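Local coordinates for cytochrome C-type biogenesis protein ccmF (Thermus thermophilus, PDB 6ZMQ) that probably attaches heme to apocytochrome c as a membrane-bound heme lyase and holds a heme b among its transmembrane helices, at residues A[358-372]-A[419-433]. Residues are numbered along the deposited sequence; the frame is centred on the assembly and turned at random.
Sequences HPLSREGALLLGAFF and LMGVGPLLPWRRARG. With HEM (protoporphyrin IX containing Fe), chain B.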
ATOM      1  N   HIS A 358      16.893 -10.015 -28.846  1.00 96.41           N
ATOM      2  CA  HIS A 358      15.960  -9.892 -27.720  1.00 91.40           C
ATOM      3  C   HIS A 358      16.048 -10.778 -26.422  1.00 85.63           C
ATOM      4  O   HIS A 358      15.725 -10.238 -25.367  1.00 91.31           O
ATOM      5  CB  HIS A 358      14.523 -10.013 -28.277  1.00 96.71           C
ATOM      6  CG  HIS A 358      14.007 -11.416 -28.365  1.00106.35           C
ATOM      7  ND1 HIS A 358      14.603 -12.379 -29.151  1.00109.88           N
ATOM      8  CD2 HIS A 358      12.956 -12.022 -27.761  1.00106.59           C
ATOM      9  CE1 HIS A 358      13.946 -13.517 -29.024  1.00110.41           C
ATOM     10  NE2 HIS A 358      12.942 -13.327 -28.188  1.00107.45           N
ATOM     11  N   PRO A 359      16.455 -12.071 -26.449  1.00 73.21           N
ATOM     12  CA  PRO A 359      16.009 -12.949 -25.347  1.00 73.71           C
ATOM     13  C   PRO A 359      16.747 -12.771 -24.024  1.00 70.01           C
ATOM     14  O   PRO A 359      16.139 -12.965 -22.965  1.00 59.57           O
ATOM     15  CB  PRO A 359      16.218 -14.357 -25.917  1.00 84.83           C
ATOM     16  CG  PRO A 359      17.373 -14.222 -26.801  1.00 77.65           C
ATOM     17  CD  PRO A 359      17.393 -12.814 -27.325  1.00 70.92           C
ATOM     18  N   LEU A 360      18.029 -12.401 -24.041  1.00 90.29           N
ATOM     19  CA  LEU A 360      18.843 -12.433 -22.833  1.00 75.00           C
ATOM     20  C   LEU A 360      19.236 -11.020 -22.426  1.00 73.15           C
ATOM     21  O   LEU A 360      20.284 -10.802 -21.808  1.00 82.84           O
ATOM     22  CB  LEU A 360      20.086 -13.298 -23.041  1.00 64.69           C
ATOM     23  CG  LEU A 360      20.727 -13.920 -21.801  1.00 58.14           C
ATOM     24  CD1 LEU A 360      20.080 -15.272 -21.534  1.00 62.69           C
ATOM     25  CD2 LEU A 360      22.235 -14.059 -21.941  1.00 57.26           C
ATOM     26  N   SER A 361      18.389 -10.060 -22.764  1.00 64.98           N
ATOM     27  CA  SER A 361      18.728  -8.651 -22.709  1.00 65.50           C
ATOM     28  C   SER A 361      18.245  -8.043 -21.395  1.00 70.32           C
ATOM     29  O   SER A 361      17.745  -8.745 -20.511  1.00 89.24           O
ATOM     30  CB  SER A 361      18.124  -7.963 -23.923  1.00 71.10           C
ATOM     31  OG  SER A 361      18.593  -8.592 -25.101  1.00 77.98           O
ATOM     32  N   ARG A 362      18.376  -6.719 -21.262  1.00 63.24           N
ATOM     33  CA  ARG A 362      17.786  -6.029 -20.119  1.00 54.78           C
ATOM     34  C   ARG A 362      16.259  -6.034 -20.222  1.00 55.69           C
ATOM     35  O   ARG A 362      15.562  -6.119 -19.206  1.00 58.07           O
ATOM     36  CB  ARG A 362      18.357  -4.606 -20.018  1.00 50.16           C
ATOM     37  CG  ARG A 362      17.824  -3.774 -18.847  1.00 42.70           C
ATOM     38  CD  ARG A 362      18.236  -2.298 -18.875  1.00 41.63           C
ATOM     39  NE  ARG A 362      19.662  -2.068 -18.662  1.00 47.37           N
ATOM     40  CZ  ARG A 362      20.272  -0.922 -18.945  1.00 62.51           C
ATOM     41  NH1 ARG A 362      19.578   0.094 -19.441  1.00 62.14           N
ATOM     42  NH2 ARG A 362      21.570  -0.785 -18.721  1.00 62.08           N
ATOM     43  N   GLU A 363      15.726  -6.002 -21.453  1.00 48.12           N
ATOM     44  CA  GLU A 363      14.289  -6.175 -21.680  1.00 50.93           C
ATOM     45  C   GLU A 363      13.815  -7.568 -21.285  1.00 52.10           C
ATOM     46  O   GLU A 363      12.729  -7.720 -20.715  1.00 67.32           O
ATOM     47  CB  GLU A 363      13.948  -5.938 -23.152  1.00 56.68           C
ATOM     48  CG  GLU A 363      14.199  -4.551 -23.652  1.00 64.18           C
ATOM     49  CD  GLU A 363      15.338  -4.515 -24.657  1.00 78.03           C
ATOM     50  OE1 GLU A 363      16.455  -4.934 -24.282  1.00 76.59           O
ATOM     51  OE2 GLU A 363      15.131  -4.056 -25.799  1.00 86.66           O
ATOM     52  N   GLY A 364      14.606  -8.595 -21.607  1.00 51.05           N
ATOM     53  CA  GLY A 364      14.239  -9.956 -21.242  1.00 43.18           C
ATOM     54  C   GLY A 364      14.299 -10.196 -19.746  1.00 49.34           C
ATOM     55  O   GLY A 364      13.456 -10.905 -19.184  1.00 60.52           O
ATOM     56  N   ALA A 365      15.289  -9.592 -19.082  1.00 47.71           N
ATOM     57  CA  ALA A 365      15.392  -9.684 -17.631  1.00 45.60           C
ATOM     58  C   ALA A 365      14.256  -8.934 -16.942  1.00 55.24           C
ATOM     59  O   ALA A 365      13.675  -9.452 -15.978  1.00 64.82           O
ATOM     60  CB  ALA A 365      16.752  -9.160 -17.172  1.00 44.62           C
ATOM     61  N   LEU A 366      13.899  -7.736 -17.440  1.00 54.81           N
ATOM     62  CA  LEU A 366      12.804  -6.981 -16.829  1.00 55.40           C
ATOM     63  C   LEU A 366      11.460  -7.649 -17.081  1.00 55.50           C
ATOM     64  O   LEU A 366      10.583  -7.639 -16.211  1.00 54.20           O
ATOM     65  CB  LEU A 366      12.736  -5.534 -17.331  1.00 51.03           C
ATOM     66  CG  LEU A 366      13.731  -4.378 -17.099  1.00 37.10           C
ATOM     67  CD1 LEU A 366      13.002  -3.027 -17.042  1.00 30.73           C
ATOM     68  CD2 LEU A 366      14.663  -4.538 -15.933  1.00 31.72           C
ATOM     69  N   LEU A 367      11.292  -8.257 -18.258  1.00 51.72           N
ATOM     70  CA  LEU A 367      10.037  -8.915 -18.595  1.00 50.98           C
ATOM     71  C   LEU A 367       9.881 -10.222 -17.831  1.00 66.67           C
ATOM     72  O   LEU A 367       8.769 -10.555 -17.403  1.00 79.98           O
ATOM     73  CB  LEU A 367       9.979  -9.129 -20.109  1.00 46.20           C
ATOM     74  CG  LEU A 367       8.747  -9.530 -20.930  1.00 40.80           C
ATOM     75  CD1 LEU A 367       8.409 -11.007 -20.907  1.00 44.14           C
ATOM     76  CD2 LEU A 367       7.560  -8.714 -20.428  1.00 39.18           C
ATOM     77  N   LEU A 368      10.984 -10.952 -17.614  1.00 61.50           N
ATOM     78  CA  LEU A 368      10.919 -12.144 -16.779  1.00 49.09           C
ATOM     79  C   LEU A 368      10.712 -11.782 -15.313  1.00 56.78           C
ATOM     80  O   LEU A 368      10.027 -12.511 -14.592  1.00 71.28           O
ATOM     81  CB  LEU A 368      12.185 -12.997 -16.949  1.00 40.64           C
ATOM     82  CG  LEU A 368      12.185 -14.379 -16.286  1.00 39.52           C
ATOM     83  CD1 LEU A 368      10.896 -15.124 -16.619  1.00 28.37           C
ATOM     84  CD2 LEU A 368      13.415 -15.202 -16.635  1.00 54.17           C
ATOM     85  N   GLY A 369      11.254 -10.646 -14.866  1.00 48.05           N
ATOM     86  CA  GLY A 369      10.986 -10.192 -13.509  1.00 41.19           C
ATOM     87  C   GLY A 369       9.543  -9.772 -13.300  1.00 48.93           C
ATOM     88  O   GLY A 369       8.941 -10.065 -12.264  1.00 58.58           O
ATOM     89  N   ALA A 370       8.976  -9.068 -14.284  1.00 43.70           N
ATOM     90  CA  ALA A 370       7.551  -8.750 -14.271  1.00 47.71           C
ATOM     91  C   ALA A 370       6.683 -10.002 -14.350  1.00 69.18           C
ATOM     92  O   ALA A 370       5.604 -10.045 -13.743  1.00 81.25           O
ATOM     93  CB  ALA A 370       7.219  -7.803 -15.423  1.00 35.07           C
ATOM     94  N   PHE A 371       7.147 -11.031 -15.067  1.00 69.90           N
ATOM     95  CA  PHE A 371       6.476 -12.327 -15.047  1.00 55.02           C
ATOM     96  C   PHE A 371       6.555 -12.982 -13.677  1.00 50.62           C
ATOM     97  O   PHE A 371       5.622 -13.680 -13.269  1.00 55.29           O
ATOM     98  CB  PHE A 371       7.080 -13.259 -16.096  1.00 55.22           C
ATOM     99  CG  PHE A 371       6.279 -13.355 -17.354  1.00 58.87           C
ATOM    100  CD1 PHE A 371       4.990 -13.872 -17.329  1.00 68.16           C
ATOM    101  CD2 PHE A 371       6.827 -12.971 -18.569  1.00 54.49           C
ATOM    102  CE1 PHE A 371       4.247 -13.978 -18.498  1.00 70.55           C
ATOM    103  CE2 PHE A 371       6.094 -13.078 -19.743  1.00 60.57           C
ATOM    104  CZ  PHE A 371       4.804 -13.582 -19.706  1.00 68.46           C
ATOM    105  N   PHE A 372       7.673 -12.794 -12.972  1.00 48.41           N
ATOM    106  CA  PHE A 372       7.822 -13.332 -11.620  1.00 45.11           C
ATOM    107  C   PHE A 372       6.892 -12.627 -10.635  1.00 48.68           C
ATOM    108  O   PHE A 372       6.296 -13.274  -9.761  1.00 51.21           O
ATOM    109  CB  PHE A 372       9.277 -13.191 -11.167  1.00 42.28           C
ATOM    110  CG  PHE A 372      10.152 -14.375 -11.502  1.00 54.37           C
ATOM    111  CD1 PHE A 372       9.994 -15.075 -12.694  1.00 67.76           C
ATOM    112  CD2 PHE A 372      11.149 -14.777 -10.616  1.00 43.97           C
ATOM    113  CE1 PHE A 372      10.809 -16.152 -12.999  1.00 60.13           C
ATOM    114  CE2 PHE A 372      11.964 -15.853 -10.913  1.00 45.38           C
ATOM    115  CZ  PHE A 372      11.792 -16.541 -12.108  1.00 53.09           C
ATOM    116  N   LEU A 419      17.287 -11.336 -10.253  1.00 45.95           N
ATOM    117  CA  LEU A 419      17.067 -10.669 -11.534  1.00 42.09           C
ATOM    118  C   LEU A 419      17.288  -9.165 -11.434  1.00 53.19           C
ATOM    119  O   LEU A 419      17.748  -8.537 -12.397  1.00 59.22           O
ATOM    120  CB  LEU A 419      15.660 -10.979 -12.031  1.00 42.18           C
ATOM    121  CG  LEU A 419      15.597 -12.267 -12.848  1.00 49.18           C
ATOM    122  CD1 LEU A 419      14.231 -12.930 -12.753  1.00 57.80           C
ATOM    123  CD2 LEU A 419      15.941 -11.966 -14.285  1.00 48.94           C
ATOM    124  N   MET A 420      16.950  -8.582 -10.277  1.00 59.91           N
ATOM    125  CA  MET A 420      17.182  -7.167  -9.989  1.00 50.07           C
ATOM    126  C   MET A 420      18.656  -6.797 -10.047  1.00 47.36           C
ATOM    127  O   MET A 420      19.030  -5.721 -10.529  1.00 44.50           O
ATOM    128  CB  MET A 420      16.569  -6.854  -8.634  1.00 38.28           C
ATOM    129  CG  MET A 420      16.941  -5.561  -7.998  1.00 34.55           C
ATOM    130  SD  MET A 420      16.297  -5.439  -6.322  1.00 51.58           S
ATOM    131  CE  MET A 420      14.921  -6.589  -6.327  1.00 52.34           C
ATOM    132  N   GLY A 421      19.505  -7.685  -9.544  1.00 47.61           N
ATOM    133  CA  GLY A 421      20.931  -7.490  -9.705  1.00 49.62           C
ATOM    134  C   GLY A 421      21.408  -7.700 -11.130  1.00 55.76           C
ATOM    135  O   GLY A 421      22.196  -6.905 -11.649  1.00 52.02           O
ATOM    136  N   VAL A 422      20.956  -8.776 -11.783  1.00 69.18           N
ATOM    137  CA  VAL A 422      21.575  -9.123 -13.070  1.00 56.72           C
ATOM    138  C   VAL A 422      21.050  -8.251 -14.227  1.00 46.39           C
ATOM    139  O   VAL A 422      21.746  -8.069 -15.235  1.00 54.95           O
ATOM    140  CB  VAL A 422      21.426 -10.641 -13.349  1.00 52.53           C
ATOM    141  CG1 VAL A 422      20.027 -11.016 -13.805  1.00 53.14           C
ATOM    142  CG2 VAL A 422      22.495 -11.140 -14.344  1.00 55.79           C
ATOM    143  N   GLY A 423      19.853  -7.663 -14.098  1.00 36.02           N
ATOM    144  CA  GLY A 423      19.159  -7.031 -15.204  1.00 28.18           C
ATOM    145  C   GLY A 423      19.730  -5.736 -15.752  1.00 47.92           C
ATOM    146  O   GLY A 423      20.021  -5.635 -16.947  1.00 65.53           O
ATOM    147  N   PRO A 424      19.878  -4.703 -14.900  1.00 43.45           N
ATOM    148  CA  PRO A 424      20.476  -3.435 -15.362  1.00 52.36           C
ATOM    149  C   PRO A 424      21.949  -3.483 -15.778  1.00 56.39           C
ATOM    150  O   PRO A 424      22.453  -2.510 -16.347  1.00 66.10           O
ATOM    151  CB  PRO A 424      20.288  -2.516 -14.143  1.00 53.04           C
ATOM    152  CG  PRO A 424      19.825  -3.457 -13.015  1.00 53.29           C
ATOM    153  CD  PRO A 424      19.012  -4.441 -13.745  1.00 49.45           C
ATOM    154  N   LEU A 425      22.648  -4.594 -15.532  1.00 54.84           N
ATOM    155  CA  LEU A 425      24.012  -4.792 -16.004  1.00 54.24           C
ATOM    156  C   LEU A 425      24.060  -5.459 -17.368  1.00 56.65           C
ATOM    157  O   LEU A 425      25.148  -5.814 -17.837  1.00 67.79           O
ATOM    158  CB  LEU A 425      24.806  -5.631 -15.002  1.00 52.37           C
ATOM    159  CG  LEU A 425      25.431  -4.933 -13.797  1.00 43.02           C
ATOM    160  CD1 LEU A 425      26.399  -5.878 -13.108  1.00 28.26           C
ATOM    161  CD2 LEU A 425      26.177  -3.688 -14.255  1.00 54.51           C
ATOM    162  N   LEU A 426      22.909  -5.621 -18.017  1.00 49.99           N
ATOM    163  CA  LEU A 426      22.761  -6.128 -19.362  1.00 53.96           C
ATOM    164  C   LEU A 426      22.469  -4.983 -20.325  1.00 76.57           C
ATOM    165  O   LEU A 426      21.778  -4.021 -19.968  1.00 92.87           O
ATOM    166  CB  LEU A 426      21.622  -7.155 -19.442  1.00 40.36           C
ATOM    167  CG  LEU A 426      21.794  -8.476 -18.687  1.00 34.31           C
ATOM    168  CD1 LEU A 426      20.532  -9.312 -18.770  1.00 37.39           C
ATOM    169  CD2 LEU A 426      22.969  -9.257 -19.249  1.00 42.77           C
ATOM    170  N   PRO A 427      22.993  -5.044 -21.543  1.00 77.94           N
ATOM    171  CA  PRO A 427      22.646  -4.040 -22.549  1.00 71.84           C
ATOM    172  C   PRO A 427      21.282  -4.316 -23.169  1.00 63.09           C
ATOM    173  O   PRO A 427      20.727  -5.411 -23.066  1.00 62.42           O
ATOM    174  CB  PRO A 427      23.769  -4.187 -23.581  1.00 64.91           C
ATOM    175  CG  PRO A 427      24.097  -5.638 -23.512  1.00 67.07           C
ATOM    176  CD  PRO A 427      24.036  -5.963 -22.037  1.00 72.85           C
ATOM    177  N   TRP A 428      20.742  -3.279 -23.807  1.00 52.39           N
ATOM    178  CA  TRP A 428      19.438  -3.373 -24.452  1.00 65.60           C
ATOM    179  C   TRP A 428      19.511  -4.215 -25.730  1.00 77.75           C
ATOM    180  O   TRP A 428      20.463  -4.086 -26.510  1.00 81.17           O
ATOM    181  CB  TRP A 428      18.926  -1.980 -24.810  1.00 73.98           C
ATOM    182  CG  TRP A 428      18.560  -1.017 -23.685  1.00 74.56           C
ATOM    183  CD1 TRP A 428      19.170   0.173 -23.406  1.00 77.58           C
ATOM    184  CD2 TRP A 428      17.459  -1.119 -22.765  1.00 62.12           C
ATOM    185  NE1 TRP A 428      18.542   0.796 -22.351  1.00 71.72           N
ATOM    186  CE2 TRP A 428      17.490   0.025 -21.940  1.00 61.10           C
ATOM    187  CE3 TRP A 428      16.472  -2.074 -22.542  1.00 55.16           C
ATOM    188  CZ2 TRP A 428      16.565   0.236 -20.915  1.00 57.78           C
ATOM    189  CZ3 TRP A 428      15.548  -1.861 -21.522  1.00 59.65           C
ATOM    190  CH2 TRP A 428      15.600  -0.714 -20.728  1.00 58.92           C
ATOM    191  N   ARG A 429      18.473  -5.051 -25.926  1.00 75.67           N
ATOM    192  CA  ARG A 429      18.201  -5.966 -27.065  1.00 85.34           C
ATOM    193  C   ARG A 429      19.440  -6.677 -27.623  1.00 94.60           C
ATOM    194  O   ARG A 429      19.827  -6.505 -28.780  1.00106.53           O
ATOM    195  CB  ARG A 429      17.419  -5.299 -28.205  1.00 88.79           C
ATOM    196  CG  ARG A 429      16.514  -6.363 -28.877  1.00 90.66           C
ATOM    197  CD  ARG A 429      15.183  -5.921 -29.466  1.00 91.95           C
ATOM    198  NE  ARG A 429      14.647  -7.017 -30.279  1.00 94.57           N
ATOM    199  CZ  ARG A 429      13.625  -6.926 -31.126  1.00 94.40           C
ATOM    200  NH1 ARG A 429      13.003  -5.771 -31.307  1.00 94.04           N
ATOM    201  NH2 ARG A 429      13.230  -7.999 -31.800  1.00 92.20           N
ATOM    202  N   ARG A 430      20.054  -7.491 -26.775  1.00 97.88           N
ATOM    203  CA  ARG A 430      21.207  -8.290 -27.166  1.00 99.90           C
ATOM    204  C   ARG A 430      20.768  -9.691 -27.595  1.00106.03           C
ATOM    205  O   ARG A 430      19.793 -10.241 -27.071  1.00106.48           O
ATOM    206  CB  ARG A 430      22.176  -8.378 -25.992  1.00 91.98           C
ATOM    207  CG  ARG A 430      23.524  -9.022 -26.244  1.00 90.00           C
ATOM    208  CD  ARG A 430      24.370  -9.065 -24.979  1.00 89.08           C
ATOM    209  NE  ARG A 430      23.982 -10.190 -24.123  1.00 94.86           N
ATOM    210  CZ  ARG A 430      23.120 -10.134 -23.105  1.00110.96           C
ATOM    211  NH1 ARG A 430      22.557  -8.989 -22.743  1.00120.58           N
ATOM    212  NH2 ARG A 430      22.837 -11.233 -22.423  1.00113.88           N
ATOM    213  N   ALA A 431      21.497 -10.265 -28.561  1.00110.74           N
ATOM    214  CA  ALA A 431      21.232 -11.629 -29.022  1.00116.79           C
ATOM    215  C   ALA A 431      21.520 -12.662 -27.934  1.00118.48           C
ATOM    216  O   ALA A 431      20.641 -13.443 -27.555  1.00119.46           O
ATOM    217  CB  ALA A 431      22.056 -11.928 -30.277  1.00120.90           C
ATOM    218  N   ARG A 432      22.751 -12.688 -27.420  1.00131.04           N
ATOM    219  CA  ARG A 432      23.103 -13.683 -26.415  1.00124.98           C
ATOM    220  C   ARG A 432      24.207 -13.147 -25.516  1.00125.07           C
ATOM    221  O   ARG A 432      24.980 -12.270 -25.909  1.00122.19           O
ATOM    222  CB  ARG A 432      23.567 -15.003 -27.041  1.00120.11           C
ATOM    223  CG  ARG A 432      23.093 -16.233 -26.277  1.00114.19           C
ATOM    224  CD  ARG A 432      23.880 -17.459 -26.671  1.00112.15           C
ATOM    225  NE  ARG A 432      25.305 -17.202 -26.497  1.00107.78           N
ATOM    226  CZ  ARG A 432      26.253 -18.130 -26.565  1.00104.02           C
ATOM    227  NH1 ARG A 432      25.936 -19.391 -26.815  1.00100.80           N
ATOM    228  NH2 ARG A 432      27.520 -17.791 -26.383  1.00104.99           N
ATOM    229  N   GLY A 433      24.273 -13.698 -24.306  1.00123.59           N
ATOM    230  CA  GLY A 433      25.300 -13.353 -23.343  1.00124.70           C
ATOM    231  C   GLY A 433      26.642 -13.986 -23.635  1.00124.71           C
ATOM    232  O   GLY A 433      27.064 -14.915 -22.940  1.00121.93           O
TER
HETATM  233  CHA HEM B 701      13.753   1.208 -11.741  1.00 41.84           C
HETATM  234  CHB HEM B 701      15.224  -3.329 -12.860  1.00 49.80           C
HETATM  235  CHC HEM B 701      12.669  -5.083  -9.046  1.00 46.41           C
HETATM  236  CHD HEM B 701      11.655  -0.492  -7.746  1.00 48.24           C
HETATM  237  C1A HEM B 701      14.343   0.106 -12.340  1.00 51.28           C
HETATM  238  C2A HEM B 701      15.118   0.193 -13.529  1.00 53.30           C
HETATM  239  C3A HEM B 701      15.529  -1.067 -13.847  1.00 47.51           C
HETATM  240  C4A HEM B 701      15.022  -1.954 -12.879  1.00 50.50           C
HETATM  241  CMA HEM B 701      16.373  -1.465 -15.024  1.00 41.61           C
HETATM  242  CAA HEM B 701      15.445   1.455 -14.313  1.00 48.22           C
HETATM  243  CBA HEM B 701      16.586   2.255 -13.658  1.00 48.79           C
HETATM  244  CGA HEM B 701      17.877   1.474 -13.657  1.00 68.38           C
HETATM  245  O1A HEM B 701      18.422   1.178 -12.569  1.00 78.58           O
HETATM  246  O2A HEM B 701      18.395   1.126 -14.742  1.00 74.03           O
HETATM  247  C1B HEM B 701      14.615  -4.173 -11.908  1.00 37.54           C
HETATM  248  C2B HEM B 701      14.637  -5.585 -11.998  1.00 38.85           C
HETATM  249  C3B HEM B 701      13.932  -6.088 -10.948  1.00 42.30           C
HETATM  250  C4B HEM B 701      13.433  -4.935 -10.200  1.00 36.59           C
HETATM  251  CMB HEM B 701      15.326  -6.397 -13.049  1.00 38.20           C
HETATM  252  CAB HEM B 701      13.675  -7.494 -10.617  1.00 56.09           C
HETATM  253  CBB HEM B 701      12.357  -8.007 -11.084  1.00 57.44           C
HETATM  254  C1C HEM B 701      12.249  -3.985  -8.328  1.00 32.81           C
HETATM  255  C2C HEM B 701      11.722  -4.023  -7.037  1.00 22.09           C
HETATM  256  C3C HEM B 701      11.449  -2.720  -6.696  1.00 20.59           C
HETATM  257  C4C HEM B 701      11.812  -1.874  -7.769  1.00 30.76           C
HETATM  258  CMC HEM B 701      11.473  -5.223  -6.160  1.00 20.80           C
HETATM  259  CAC HEM B 701      10.870  -2.293  -5.434  1.00 20.41           C
HETATM  260  CBC HEM B 701      11.752  -1.784  -4.358  1.00 27.00           C
HETATM  261  C1D HEM B 701      12.081   0.389  -8.752  1.00 45.53           C
HETATM  262  C2D HEM B 701      11.812   1.831  -8.782  1.00 45.29           C
HETATM  263  C3D HEM B 701      12.396   2.323  -9.899  1.00 46.44           C
HETATM  264  C4D HEM B 701      13.037   1.155 -10.546  1.00 40.51           C
HETATM  265  CMD HEM B 701      11.030   2.614  -7.764  1.00 40.02           C
HETATM  266  CAD HEM B 701      12.398   3.765 -10.379  1.00 47.46           C
HETATM  267  CBD HEM B 701      11.419   3.901 -11.551  1.00 52.06           C
HETATM  268  CGD HEM B 701      11.215   5.316 -12.042  1.00 47.94           C
HETATM  269  O1D HEM B 701      11.733   5.712 -13.111  1.00 41.28           O
HETATM  270  O2D HEM B 701      10.501   6.097 -11.388  1.00 49.50           O
HETATM  271  NA  HEM B 701      14.290  -1.226 -11.979  1.00 63.47           N
HETATM  272  NB  HEM B 701      13.872  -3.837 -10.833  1.00 39.48           N
HETATM  273  NC  HEM B 701      12.330  -2.683  -8.743  1.00 40.47           N
HETATM  274  ND  HEM B 701      12.804   0.068  -9.806  1.00 57.77           N
HETATM  275 FE   HEM B 701      13.451  -1.878 -10.258  1.00 52.30          FE
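One face of the Trp-428 indole is covered by Arg-362: CD sits 3.6 Å from the centroid of the six-membered ring in a CH-pi contact, and CZ lies over the five-membered ring as a cation-pi partner, the guanidinium turned 71° from the indole. At the edge of the same ring, near its plane, comes Glu-363 OE1. The Phe-372 ring receives Leu-419 CD1 over one face; this leucine is a knob in the hole formed by Ala-365, Leu-368, Gly-369 and Phe-372. With CG anti to the backbone N (chi1 -180°) and the chain bent at chi3, Arg-362 crosses the face of Trp-428 at a slant and brings NH2 within 3.1 Å of Pro-424 O, while its backbone N bonds Pro-427 O. A leucine in its place would probably leave Pro-424 O without this donor and the indole face without this guanidinium. Glu-363 OE1 takes the Arg-429 N-H through its syn lone pair, 2.6 Å and nearly straight (167°); OE2 forms a salt bridge with Arg-284, so both carboxylate oxygens have a partner. Towards the heme, Leu-366 CD2 approaches CHB at 3.3 Å and Met-420 N lies 3.5 Å from CAB. Two helices predicted to span the membrane thus give Leu-366, Gly-369, Leu-419 and Met-420 to the heme b pocket of CcmF, while the loop after helix 402-422 folds against the start of helix 362-384.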